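Long-range contact in 70 KDA protein (Xanthomonas sp., PDB 4B2N), which oxidatively cleaves rubber (polyisoprene) as a processive dioxygenase that carries two covalently bound c-type hemes: residues 124-129 against 548-553. Residues are numbered along the deposited sequence; the frame is centred on the assembly and turned at random.
Sequences WGYLIR and GKNAGY
Gly548 meets Tyr126 first: the phenol OH stands 3.9 Å from Gly548 N, a contact without a hydrogen bond. Gly548 has a positive phi, where a CB would press on the preceding carbonyl, a conformation that suits glycine. It is the next amide that donates to the phenol: Lys549 N reaches Tyr126 OH at 3.2 Å with an N-H...O angle of 141°, a bent and rather long bond; the same hydroxyl is also hydrogen-bonded to Gln136. Beyond that amide, the Lys549 side chain runs antiparallel to Tyr126, its CG lying 4.0 Å from Tyr126 CE1. Extended beyond CG, the chain carries NZ to the backbone of the other loop. There NZ bonds Trp124 O at 2.9 Å, in the carbonyl plane with a C=O...N angle of 153°, and forms a salt bridge with Asp620, so the ammonium ties together three separate parts of the chain. Asn550 follows, with its CG beside its own backbone N, and places ND2 over one face of the Trp124 indole. ND2 is 3.2 Å from Trp124 CE3, offset toward the ring's rim, and the amide stands almost upright on the indole (planes 82° apart). Its CG-ND2 bond points down at the ring, so one N-H slants toward the face while the other runs more nearly along it; at most a weak, tilted N-H...pi attraction is possible. Arg140 holds Asn550 OD1 and Tyr141 the indole NE1, so helix 133-141 anchors both partners. This is loop-to-loop packing on a helix, away from the heme sites: a lysine-to-carbonyl hydrogen bond and an amide-on-aromatic contact join chain regions over 400 residues apart.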
loop_
_atom_site.group_PDB
_atom_site.type_symbol
_atom_site.label_atom_id
_atom_site.label_comp_id
_atom_site.label_asym_id
_atom_site.label_seq_id
_atom_site.Cartn_x
_atom_site.Cartn_y
_atom_site.Cartn_z
ATOM N N TRP A 124 26.448 -8.620 -3.512
ATOM C CA TRP A 124 26.766 -7.196 -3.205
ATOM C C TRP A 124 28.211 -6.905 -3.584
ATOM O O TRP A 124 28.649 -5.773 -3.471
ATOM C CB TRP A 124 26.722 -6.964 -1.716
ATOM C CG TRP A 124 25.441 -7.326 -1.009
ATOM C CD1 TRP A 124 24.191 -7.569 -1.571
ATOM C CD2 TRP A 124 25.275 -7.513 0.410
ATOM N NE1 TRP A 124 23.287 -7.904 -0.635
ATOM C CE2 TRP A 124 23.862 -7.860 0.607
ATOM C CE3 TRP A 124 26.114 -7.417 1.510
ATOM C CZ2 TRP A 124 23.322 -8.100 1.871
ATOM C CZ3 TRP A 124 25.580 -7.720 2.782
ATOM C CH2 TRP A 124 24.205 -8.004 2.962
ATOM N N GLY A 125 28.987 -7.940 -3.931
ATOM C CA GLY A 125 30.414 -7.742 -4.260
ATOM C C GLY A 125 31.364 -8.009 -3.084
ATOM O O GLY A 125 32.543 -7.682 -3.197
ATOM N N TYR A 126 30.909 -8.684 -2.015
ATOM C CA TYR A 126 31.784 -9.013 -0.886
ATOM C C TYR A 126 32.290 -10.432 -1.195
ATOM O O TYR A 126 31.619 -11.189 -1.933
ATOM C CB TYR A 126 31.040 -9.018 0.448
ATOM C CG TYR A 126 30.582 -7.641 0.922
ATOM C CD1 TYR A 126 31.046 -6.435 0.308
ATOM C CD2 TYR A 126 29.761 -7.539 1.986
ATOM C CE1 TYR A 126 30.627 -5.143 0.781
ATOM C CE2 TYR A 126 29.324 -6.299 2.470
ATOM C CZ TYR A 126 29.788 -5.123 1.882
ATOM O OH TYR A 126 29.342 -3.924 2.380
ATOM N N LEU A 127 33.429 -10.791 -0.624
ATOM C CA LEU A 127 33.929 -12.129 -0.904
ATOM C C LEU A 127 33.606 -13.088 0.235
ATOM O O LEU A 127 33.442 -14.268 -0.023
ATOM C CB LEU A 127 35.444 -12.130 -1.115
ATOM C CG LEU A 127 35.908 -11.353 -2.350
ATOM C CD1 LEU A 127 37.429 -11.133 -2.310
ATOM C CD2 LEU A 127 35.549 -12.106 -3.627
ATOM N N ILE A 128 33.598 -12.601 1.485
ATOM C CA ILE A 128 33.262 -13.446 2.634
ATOM C C ILE A 128 32.229 -12.765 3.546
ATOM O O ILE A 128 31.982 -11.540 3.465
ATOM C CB ILE A 128 34.517 -13.826 3.449
ATOM C CG1 ILE A 128 35.121 -12.548 4.017
ATOM C CG2 ILE A 128 35.474 -14.741 2.637
ATOM C CD1 ILE A 128 36.062 -12.812 5.178
ATOM N N ARG A 129 31.577 -13.544 4.382
ATOM C CA ARG A 129 30.379 -13.031 5.129
ATOM C C ARG A 129 30.861 -12.007 6.130
ATOM O O ARG A 129 31.718 -12.307 6.973
ATOM C CB ARG A 129 29.705 -14.180 5.899
ATOM C CG ARG A 129 28.599 -13.760 6.898
ATOM C CD ARG A 129 28.039 -14.955 7.699
ATOM N NE ARG A 129 27.930 -15.978 6.683
ATOM C CZ ARG A 129 26.927 -16.083 5.842
ATOM N NH1 ARG A 129 25.810 -15.324 5.966
ATOM N NH2 ARG A 129 27.060 -16.979 4.888
ATOM N N GLY A 548 32.367 -1.661 3.366
ATOM C CA GLY A 548 32.307 -0.318 2.800
ATOM C C GLY A 548 31.086 0.020 1.972
ATOM O O GLY A 548 31.037 1.088 1.372
ATOM N N LYS A 549 30.111 -0.900 1.899
ATOM C CA LYS A 549 28.875 -0.616 1.206
ATOM C C LYS A 549 27.670 -0.764 2.147
ATOM O O LYS A 549 27.831 -1.033 3.329
ATOM C CB LYS A 549 28.701 -1.545 -0.010
ATOM C CG LYS A 549 29.946 -1.618 -0.912
ATOM C CD LYS A 549 29.647 -2.459 -2.146
ATOM C CE LYS A 549 30.933 -2.761 -2.938
ATOM N NZ LYS A 549 30.566 -3.626 -4.093
ATOM N N ASN A 550 26.482 -0.568 1.599
ATOM C CA ASN A 550 25.194 -0.717 2.342
ATOM C C ASN A 550 24.933 0.282 3.435
ATOM O O ASN A 550 24.410 -0.063 4.498
ATOM C CB ASN A 550 25.055 -2.142 2.858
ATOM C CG ASN A 550 25.101 -3.145 1.685
ATOM O OD1 ASN A 550 24.618 -2.827 0.628
ATOM N ND2 ASN A 550 25.673 -4.287 1.877
ATOM N N ALA A 551 25.216 1.552 3.197
ATOM C CA ALA A 551 24.574 2.530 4.028
ATOM C C ALA A 551 23.062 2.468 3.783
ATOM O O ALA A 551 22.639 2.205 2.680
ATOM C CB ALA A 551 25.060 3.924 3.612
ATOM N N GLY A 552 22.258 2.764 4.785
ATOM C CA GLY A 552 20.845 2.587 4.676
ATOM C C GLY A 552 20.251 3.920 5.069
ATOM O O GLY A 552 20.987 4.935 5.334
ATOM N N TYR A 553 18.941 3.951 5.080
ATOM C CA TYR A 553 18.255 5.169 5.585
ATOM C C TYR A 553 18.189 4.990 7.099
ATOM O O TYR A 553 17.762 3.924 7.612
ATOM C CB TYR A 553 16.809 5.275 5.077
ATOM C CG TYR A 553 16.609 5.810 3.664
ATOM C CD1 TYR A 553 17.705 6.250 2.857
ATOM C CD2 TYR A 553 15.329 5.897 3.133
ATOM C CE1 TYR A 553 17.503 6.703 1.577
ATOM C CE2 TYR A 553 15.128 6.339 1.832
ATOM C CZ TYR A 553 16.212 6.757 1.077
ATOM O OH TYR A 553 15.980 7.284 -0.158
#